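Local coordinates for protein branched-chain-amino-acid aminotransferase (Pseudomonas sp. UW4, PDB 6JIF) that probably catalyses the reversible transfer of amino groups between branched-chain amino acids and 2-oxo acids, using a pyridoxal-5'-phosphate cofactor, at residues Q75-E79 and K204-Y209; L101-R105 and L264-T268; L144-V150 and I166-I172. All coordinates share one frame; numbering follows the deposited sequence.

Interaction 1: residues Q75-E79 and K204-Y209. With PLP (pyridoxal-5'-phosphate), chain D.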
# COMPACT_ATOMS: atom_id res chain seq x y z
N GLN B 75 5.08 -4.42 -0.93
CA GLN B 75 5.49 -4.96 -2.24
C GLN B 75 4.66 -6.21 -2.53
O GLN B 75 5.06 -7.34 -2.24
CB GLN B 75 6.99 -5.26 -2.26
CG GLN B 75 7.41 -5.35 -3.65
CD GLN B 75 8.90 -5.60 -3.81
OE1 GLN B 75 9.57 -6.15 -2.93
NE2 GLN B 75 9.42 -5.21 -4.96
N GLN B 76 3.50 -5.98 -3.13
CA GLN B 76 2.47 -7.01 -3.28
C GLN B 76 1.54 -6.59 -4.40
O GLN B 76 1.26 -5.39 -4.56
CB GLN B 76 1.64 -7.17 -1.98
CG GLN B 76 0.92 -5.92 -1.57
CD GLN B 76 0.33 -6.05 -0.18
OE1 GLN B 76 -0.88 -5.96 0.00
NE2 GLN B 76 1.17 -6.30 0.81
N CYS B 77 1.03 -7.58 -5.11
CA CYS B 77 0.00 -7.34 -6.13
C CYS B 77 -0.86 -8.59 -6.27
O CYS B 77 -0.44 -9.70 -5.90
CB CYS B 77 0.58 -6.93 -7.49
SG CYS B 77 1.42 -8.25 -8.41
N PHE B 78 -2.08 -8.40 -6.79
CA PHE B 78 -2.91 -9.58 -6.98
C PHE B 78 -3.81 -9.46 -8.20
O PHE B 78 -3.94 -8.41 -8.82
CB PHE B 78 -3.73 -9.88 -5.70
CG PHE B 78 -4.90 -8.94 -5.45
CD1 PHE B 78 -6.15 -9.15 -6.02
CD2 PHE B 78 -4.72 -7.84 -4.65
CE1 PHE B 78 -7.21 -8.28 -5.73
CE2 PHE B 78 -5.81 -6.97 -4.35
CZ PHE B 78 -7.00 -7.17 -4.90
N GLU B 79 -4.42 -10.60 -8.56
CA GLU B 79 -5.37 -10.67 -9.66
C GLU B 79 -6.63 -11.40 -9.18
O GLU B 79 -6.68 -11.99 -8.10
CB GLU B 79 -4.78 -11.42 -10.88
CG GLU B 79 -3.91 -10.49 -11.81
CD GLU B 79 -4.73 -9.33 -12.36
OE1 GLU B 79 -5.97 -9.51 -12.53
OE2 GLU B 79 -4.16 -8.22 -12.52
N LYS B 204 -2.85 -3.19 -9.77
CA LYS B 204 -3.71 -3.84 -8.78
C LYS B 204 -2.81 -4.26 -7.61
O LYS B 204 -2.40 -5.41 -7.47
CB LYS B 204 -4.45 -5.01 -9.39
CG LYS B 204 -5.78 -5.30 -8.69
CD LYS B 204 -6.65 -6.13 -9.58
CE LYS B 204 -8.03 -6.35 -8.95
NZ LYS B 204 -8.80 -5.08 -8.87
N VAL B 205 -2.52 -3.28 -6.74
CA VAL B 205 -1.56 -3.49 -5.67
C VAL B 205 -2.21 -3.13 -4.34
O VAL B 205 -3.20 -2.38 -4.27
CB VAL B 205 -0.28 -2.68 -5.92
CG1 VAL B 205 0.37 -3.07 -7.26
CG2 VAL B 205 -0.57 -1.16 -5.80
N GLY B 206 -1.66 -3.73 -3.26
CA GLY B 206 -2.31 -3.65 -1.96
C GLY B 206 -2.43 -2.26 -1.37
O GLY B 206 -3.42 -1.94 -0.69
N GLY B 207 -1.49 -1.37 -1.66
CA GLY B 207 -1.58 -0.04 -1.07
C GLY B 207 -2.83 0.74 -1.47
O GLY B 207 -3.30 1.58 -0.69
N ASN B 208 -3.35 0.53 -2.69
CA ASN B 208 -4.58 1.23 -3.12
C ASN B 208 -5.76 0.79 -2.27
O ASN B 208 -6.64 1.61 -1.87
CB ASN B 208 -4.89 0.90 -4.57
CG ASN B 208 -3.78 1.21 -5.53
OD1 ASN B 208 -2.99 2.11 -5.29
ND2 ASN B 208 -3.77 0.50 -6.69
N TYR B 209 -5.81 -0.53 -1.98
CA TYR B 209 -6.87 -1.04 -1.12
C TYR B 209 -6.72 -0.54 0.32
O TYR B 209 -7.72 -0.29 1.01
CB TYR B 209 -6.84 -2.54 -1.14
CG TYR B 209 -7.34 -3.06 -2.48
CD1 TYR B 209 -8.71 -3.19 -2.71
CD2 TYR B 209 -6.48 -3.35 -3.49
CE1 TYR B 209 -9.21 -3.63 -3.90
CE2 TYR B 209 -6.98 -3.84 -4.72
CZ TYR B 209 -8.36 -3.96 -4.90
OH TYR B 209 -8.93 -4.42 -6.07
N1 PLP D . -11.56 -0.88 -9.87
C2 PLP D . -10.64 -1.14 -8.89
C2A PLP D . -10.20 0.03 -8.07
C3 PLP D . -10.12 -2.42 -8.72
O3 PLP D . -9.16 -2.63 -7.77
C4 PLP D . -10.58 -3.48 -9.54
C4A PLP D . -9.90 -4.84 -9.53
C5 PLP D . -11.54 -3.16 -10.52
C6 PLP D . -11.98 -1.89 -10.67
C5A PLP D . -12.19 -4.17 -11.42
O4P PLP D . -11.25 -4.89 -12.13
P PLP D . -11.69 -6.27 -12.79
O1P PLP D . -12.89 -6.05 -13.68
O2P PLP D . -10.45 -6.63 -13.62
O3P PLP D . -12.05 -7.31 -11.73

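Interaction 2: residues L101-R105 and L264-T268. With PLP (pyridoxal-5'-phosphate), chain D.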
# COMPACT_ATOMS: atom_id res chain seq x y z
N LEU B 101 -1.55 -10.12 -18.27
CA LEU B 101 -0.99 -8.86 -18.75
C LEU B 101 -1.01 -7.80 -17.65
O LEU B 101 -0.03 -7.08 -17.40
CB LEU B 101 -1.77 -8.36 -19.99
CG LEU B 101 -1.54 -9.20 -21.26
CD1 LEU B 101 -2.65 -9.05 -22.36
CD2 LEU B 101 -0.15 -8.92 -21.89
N ARG B 102 -2.15 -7.70 -16.96
CA ARG B 102 -2.24 -6.70 -15.92
C ARG B 102 -1.27 -6.99 -14.79
O ARG B 102 -0.69 -6.06 -14.21
CB ARG B 102 -3.67 -6.57 -15.37
CG ARG B 102 -3.77 -5.36 -14.42
CD ARG B 102 -5.30 -5.06 -14.14
NE ARG B 102 -5.92 -6.22 -13.48
CZ ARG B 102 -7.23 -6.41 -13.34
NH1 ARG B 102 -8.04 -5.52 -13.85
NH2 ARG B 102 -7.71 -7.47 -12.68
N MET B 103 -1.11 -8.25 -14.43
CA MET B 103 -0.19 -8.51 -13.34
C MET B 103 1.24 -8.22 -13.76
O MET B 103 2.05 -7.83 -12.93
CB MET B 103 -0.34 -9.95 -12.84
CG MET B 103 0.05 -10.07 -11.35
SD MET B 103 -0.14 -11.73 -10.65
CE MET B 103 1.28 -12.47 -11.49
N GLN B 104 1.58 -8.46 -15.03
CA GLN B 104 2.91 -8.05 -15.49
C GLN B 104 3.11 -6.55 -15.27
O GLN B 104 4.17 -6.12 -14.81
CB GLN B 104 3.10 -8.44 -16.96
CG GLN B 104 3.12 -9.97 -17.16
CD GLN B 104 2.71 -10.46 -18.53
OE1 GLN B 104 2.48 -9.67 -19.48
NE2 GLN B 104 2.62 -11.78 -18.67
N ARG B 105 2.07 -5.75 -15.53
CA ARG B 105 2.25 -4.32 -15.33
C ARG B 105 2.32 -3.99 -13.83
O ARG B 105 3.09 -3.11 -13.44
CB ARG B 105 1.14 -3.56 -16.06
CG ARG B 105 0.97 -4.04 -17.52
CD ARG B 105 0.12 -3.07 -18.34
NE ARG B 105 -1.17 -2.81 -17.69
CZ ARG B 105 -2.28 -3.49 -17.99
NH1 ARG B 105 -2.26 -4.44 -18.93
NH2 ARG B 105 -3.42 -3.25 -17.36
N LEU B 264 -8.12 2.14 -12.30
CA LEU B 264 -7.70 0.75 -12.48
C LEU B 264 -8.31 0.18 -13.76
O LEU B 264 -9.54 0.18 -13.90
CB LEU B 264 -8.12 -0.08 -11.26
CG LEU B 264 -7.49 -1.46 -11.03
CD1 LEU B 264 -8.01 -2.44 -12.02
CD2 LEU B 264 -5.98 -1.52 -11.06
N PRO B 265 -7.51 -0.28 -14.72
CA PRO B 265 -8.09 -0.75 -15.98
C PRO B 265 -8.71 -2.14 -15.84
O PRO B 265 -8.00 -3.14 -15.89
CB PRO B 265 -6.89 -0.78 -16.95
CG PRO B 265 -5.70 -0.72 -16.06
CD PRO B 265 -6.06 -0.07 -14.80
N GLY B 266 -10.01 -2.20 -15.57
CA GLY B 266 -10.62 -3.47 -15.23
C GLY B 266 -10.86 -4.33 -16.44
O GLY B 266 -11.08 -3.83 -17.55
N ILE B 267 -10.79 -5.65 -16.22
CA ILE B 267 -11.08 -6.63 -17.29
C ILE B 267 -12.59 -6.75 -17.54
O ILE B 267 -13.02 -6.92 -18.68
CB ILE B 267 -10.46 -7.98 -16.90
CG1 ILE B 267 -8.91 -7.81 -16.82
CG2 ILE B 267 -10.77 -9.09 -17.93
CD1 ILE B 267 -8.26 -8.94 -16.04
N THR B 268 -13.42 -6.65 -16.50
CA THR B 268 -14.86 -6.61 -16.74
C THR B 268 -15.21 -5.39 -17.56
O THR B 268 -15.95 -5.50 -18.54
CB THR B 268 -15.61 -6.64 -15.42
OG1 THR B 268 -15.03 -7.64 -14.56
CG2 THR B 268 -17.17 -6.90 -15.63
N1 PLP D . -11.56 -0.88 -9.87
C2 PLP D . -10.64 -1.14 -8.89
C2A PLP D . -10.20 0.03 -8.07
C3 PLP D . -10.12 -2.42 -8.72
O3 PLP D . -9.16 -2.63 -7.77
C4 PLP D . -10.58 -3.48 -9.54
C4A PLP D . -9.90 -4.84 -9.53
C5 PLP D . -11.54 -3.16 -10.52
C6 PLP D . -11.98 -1.89 -10.67
C5A PLP D . -12.19 -4.17 -11.42
O4P PLP D . -11.25 -4.89 -12.13
P PLP D . -11.69 -6.27 -12.79
O1P PLP D . -12.89 -6.05 -13.68
O2P PLP D . -10.45 -6.63 -13.62
O3P PLP D . -12.05 -7.31 -11.73
O HOH W 1 -6.08 -4.19 -17.66

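Interaction 3: residues L144-V150 and I166-I172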
# COMPACT_ATOMS: atom_id res chain seq x y z
N LEU B 144 -15.89 -20.63 -9.71
CA LEU B 144 -14.68 -20.84 -8.93
C LEU B 144 -13.77 -19.62 -9.10
O LEU B 144 -13.29 -19.32 -10.21
CB LEU B 144 -13.98 -22.12 -9.38
CG LEU B 144 -12.73 -22.45 -8.54
CD1 LEU B 144 -13.18 -22.92 -7.14
CD2 LEU B 144 -11.93 -23.54 -9.24
N TYR B 145 -13.53 -18.89 -8.02
CA TYR B 145 -12.72 -17.69 -8.10
C TYR B 145 -11.28 -18.06 -7.84
O TYR B 145 -11.00 -18.85 -6.93
CB TYR B 145 -13.19 -16.68 -7.06
CG TYR B 145 -12.47 -15.36 -7.03
CD1 TYR B 145 -12.79 -14.35 -7.90
CD2 TYR B 145 -11.49 -15.13 -6.08
CE1 TYR B 145 -12.13 -13.11 -7.84
CE2 TYR B 145 -10.82 -13.93 -6.01
CZ TYR B 145 -11.14 -12.92 -6.88
OH TYR B 145 -10.48 -11.70 -6.76
N LEU B 146 -10.38 -17.53 -8.66
CA LEU B 146 -8.95 -17.70 -8.50
C LEU B 146 -8.34 -16.37 -8.11
O LEU B 146 -8.62 -15.35 -8.76
CB LEU B 146 -8.31 -18.16 -9.81
CG LEU B 146 -8.22 -19.65 -10.04
CD1 LEU B 146 -9.62 -20.19 -10.04
CD2 LEU B 146 -7.51 -19.91 -11.42
N ARG B 147 -7.45 -16.41 -7.10
CA ARG B 147 -6.68 -15.29 -6.56
C ARG B 147 -5.18 -15.55 -6.74
O ARG B 147 -4.52 -16.15 -5.86
CB ARG B 147 -7.04 -15.07 -5.08
CG ARG B 147 -6.17 -14.04 -4.33
CD ARG B 147 -6.17 -12.68 -5.02
NE ARG B 147 -7.52 -12.11 -5.06
CZ ARG B 147 -8.06 -11.28 -4.15
NH1 ARG B 147 -7.39 -10.90 -3.08
NH2 ARG B 147 -9.30 -10.83 -4.31
N PRO B 148 -4.60 -15.18 -7.89
CA PRO B 148 -3.13 -15.14 -8.00
C PRO B 148 -2.60 -13.90 -7.32
O PRO B 148 -3.27 -12.87 -7.26
CB PRO B 148 -2.84 -15.07 -9.50
CG PRO B 148 -4.21 -15.37 -10.20
CD PRO B 148 -5.27 -14.94 -9.18
N PHE B 149 -1.35 -14.00 -6.83
CA PHE B 149 -0.70 -12.86 -6.21
C PHE B 149 0.81 -13.10 -6.19
O PHE B 149 1.28 -14.23 -6.20
CB PHE B 149 -1.23 -12.59 -4.79
CG PHE B 149 -1.09 -13.75 -3.80
CD1 PHE B 149 -1.93 -14.85 -3.85
CD2 PHE B 149 -0.17 -13.67 -2.75
CE1 PHE B 149 -1.80 -15.87 -2.92
CE2 PHE B 149 -0.02 -14.71 -1.81
CZ PHE B 149 -0.86 -15.80 -1.89
N VAL B 150 1.54 -12.00 -6.22
CA VAL B 150 2.99 -12.01 -6.14
C VAL B 150 3.38 -11.11 -4.96
O VAL B 150 2.82 -10.02 -4.80
CB VAL B 150 3.64 -11.52 -7.44
CG1 VAL B 150 5.17 -11.54 -7.29
CG2 VAL B 150 3.21 -12.41 -8.61
N ILE B 166 7.34 -14.70 -3.96
CA ILE B 166 6.41 -15.82 -4.06
C ILE B 166 5.32 -15.45 -5.06
O ILE B 166 4.74 -14.36 -4.99
CB ILE B 166 5.80 -16.19 -2.69
CG1 ILE B 166 6.82 -16.98 -1.89
CG2 ILE B 166 4.47 -16.98 -2.84
CD1 ILE B 166 6.42 -17.20 -0.44
N PHE B 167 5.01 -16.38 -5.98
CA PHE B 167 3.84 -16.29 -6.86
C PHE B 167 2.92 -17.44 -6.44
O PHE B 167 3.35 -18.59 -6.37
CB PHE B 167 4.25 -16.41 -8.33
CG PHE B 167 3.09 -16.58 -9.26
CD1 PHE B 167 1.97 -15.78 -9.11
CD2 PHE B 167 3.11 -17.56 -10.24
CE1 PHE B 167 0.85 -15.94 -9.96
CE2 PHE B 167 2.01 -17.74 -11.10
CZ PHE B 167 0.90 -16.94 -10.99
N SER B 168 1.71 -17.13 -6.02
CA SER B 168 0.84 -18.20 -5.56
C SER B 168 -0.57 -17.95 -6.11
O SER B 168 -0.94 -16.84 -6.48
CB SER B 168 0.89 -18.28 -4.01
OG SER B 168 0.02 -19.23 -3.44
N ILE B 169 -1.35 -19.02 -6.20
CA ILE B 169 -2.74 -18.89 -6.64
C ILE B 169 -3.57 -19.82 -5.76
O ILE B 169 -3.36 -21.04 -5.78
CB ILE B 169 -2.97 -19.24 -8.13
CG1 ILE B 169 -1.91 -18.61 -9.05
CG2 ILE B 169 -4.45 -18.95 -8.58
CD1 ILE B 169 -1.92 -19.14 -10.44
N PHE B 170 -4.55 -19.26 -5.05
CA PHE B 170 -5.53 -20.13 -4.42
C PHE B 170 -6.90 -19.87 -5.05
O PHE B 170 -7.07 -18.93 -5.82
CB PHE B 170 -5.56 -19.97 -2.88
CG PHE B 170 -5.96 -18.62 -2.37
CD1 PHE B 170 -7.31 -18.31 -2.17
CD2 PHE B 170 -4.99 -17.69 -1.98
CE1 PHE B 170 -7.71 -17.08 -1.66
CE2 PHE B 170 -5.42 -16.44 -1.49
CZ PHE B 170 -6.78 -16.14 -1.34
N CYS B 171 -7.85 -20.76 -4.79
CA CYS B 171 -9.19 -20.60 -5.33
C CYS B 171 -10.22 -20.78 -4.22
O CYS B 171 -9.95 -21.33 -3.14
CB CYS B 171 -9.45 -21.57 -6.51
SG CYS B 171 -9.56 -23.31 -6.11
N ILE B 172 -11.42 -20.29 -4.49
CA ILE B 172 -12.57 -20.43 -3.56
C ILE B 172 -13.84 -20.54 -4.38
O ILE B 172 -13.96 -19.87 -5.41
CB ILE B 172 -12.69 -19.24 -2.58
CG1 ILE B 172 -12.72 -17.90 -3.34
CG2 ILE B 172 -11.57 -19.23 -1.57
CD1 ILE B 172 -13.23 -16.81 -2.44

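Interaction 1: residues Q75-E79 and K204-Y209
K204 meets F78 through both backbone and side chain. Its carbonyl oxygen accepts the F78 amide, with F78 N to K204 O at 3.1 Å and an N-H...O angle of 160°. The lysine CG lies over one face of the phenyl ring, and farther out K204 CE is 3.8 Å from F78 CE1. Extended as far as CE, the chain bends only at its last torsion (chi4 67°), which presents NZ to the cofactor, where the 1.3 Å between K204 NZ and PLP C4A is a covalent link. V205 rests its CB against Q76 O at 3.4 Å, and its CG1 packs on C77 CB. A beta carbon on G206 would run into Q76 OE1, which sits 3.4 Å from G206 CA; that amide is held by A70 and G74 of the second subunit. Y209 approaches F78 from the opposite direction, Y209 CE2 lying 3.3 Å from F78 CZ with the ring planes inclined at 39°. Its hydroxyl makes a very short hydrogen bond, Y209 OH to PLP O3 being 2.5 Å. A phenyl ring touching both cofactor-holding residues thus borders the internal aldimine site of a class IV aminotransferase.

Interaction 2: residues L101-R105 and L264-T268
R102 reaches across to P265 and I267, and these three residues bury most of the surface in this contact. The first torsion sets CG of R102 anti to its amide nitrogen (chi1 -172°) and a bend at chi3 turns the guanidinium edge-on to the opposing backbone. There R102 NH1 donates to P265 O at 3.1 Å, in the guanidinium plane but from above the carbonyl plane, and to the phosphate, with R102 NH1 to PLP O2P at 2.7 Å. NH2 adds a weak bond to the same oxygen and forms a salt bridge with E79, which probably helps to orient the arginine. I267 lays its CD1 over one guanidinium face, 3.7 Å from R102 NH2, while I267 N binds PLP O2P at 2.8 Å. P265 CG lies at the edge of the R105 guanidinium, and a water bridges R105 NH2 to P265 O, 2.8 Å from each. L264 CG packs on the pyridine ring. The next residue after I267, T268, grips PLP O1P with both N and OG1. With G266 as N-cap, this is a phosphate cup at the start of helix 267-278, with R102, and T305 beyond the two segments, adding to it, as is well known among pyridoxal-phosphate enzymes.

Interaction 3: residues L144-V150 and I166-I172
R147 and F170 form a closely fitted part of this antiparallel pair: the arginine CB sits over the phenyl face, 4.0 Å from the F170 ring centroid, in a CH-pi contact. Beside them the first torsion of F149 places CG between the amide nitrogen and carbonyl carbon (chi1 58°), which swings the ring across the neighbouring strand, so that F149 CZ lies 3.7 Å from S168 CB and F149 CE1 is 3.8 Å from F170 CD2. Replacing this ring by an alanine is likely to open a gap beside S168 and F170 and deprive F78 of the same chain and H72 of the second subunit of a packing partner. The other face, carrying L146, P148, V150, F167, I169 and C171, is turned in part to helix 117-130 and is just as tight, with V150 CG2 3.6 Å from F167 CD1 and P148 CB 3.7 Å from I169 CG1. Looser spots are local: L146 CG and I169 CG2 stay 4.1 Å apart, and the I166 side chain leads away toward strand 41-47. All the touching residues are buried, so no solvent side exists. The backbone bond from R147 N to F170 O is nearly straight (177°). R147 NH2 donates to Y145 OH at 2.9 Å, and NH1 to Y73 of the second subunit. The chemistry implies a hairpin joined by its backbone, with its buried charge directed to the dimer interface.

In the fold
All three contacts are buried, yet they illustrate how chemistry follows position in a fold. Interactions 1 and 2 converge on the cofactor, one on its aldimine carbon and phenolic oxygen, the other chiefly on its phosphate; the salt bridge from E79 to R102 ties them directly. Interaction 3 is regular sheet: strand 143-153 pairs with 164-174 on one side and with 76-85, which carries residues 76-79, on the other, and E79 N probably bonds to P148 O there. M103 in turn packs on V150 and F167, linking interactions 2 and 3. Interaction 2 alone has an exposed participant, R105, and makes no contact with the second subunit, whereas interactions 1 and 3 both meet it.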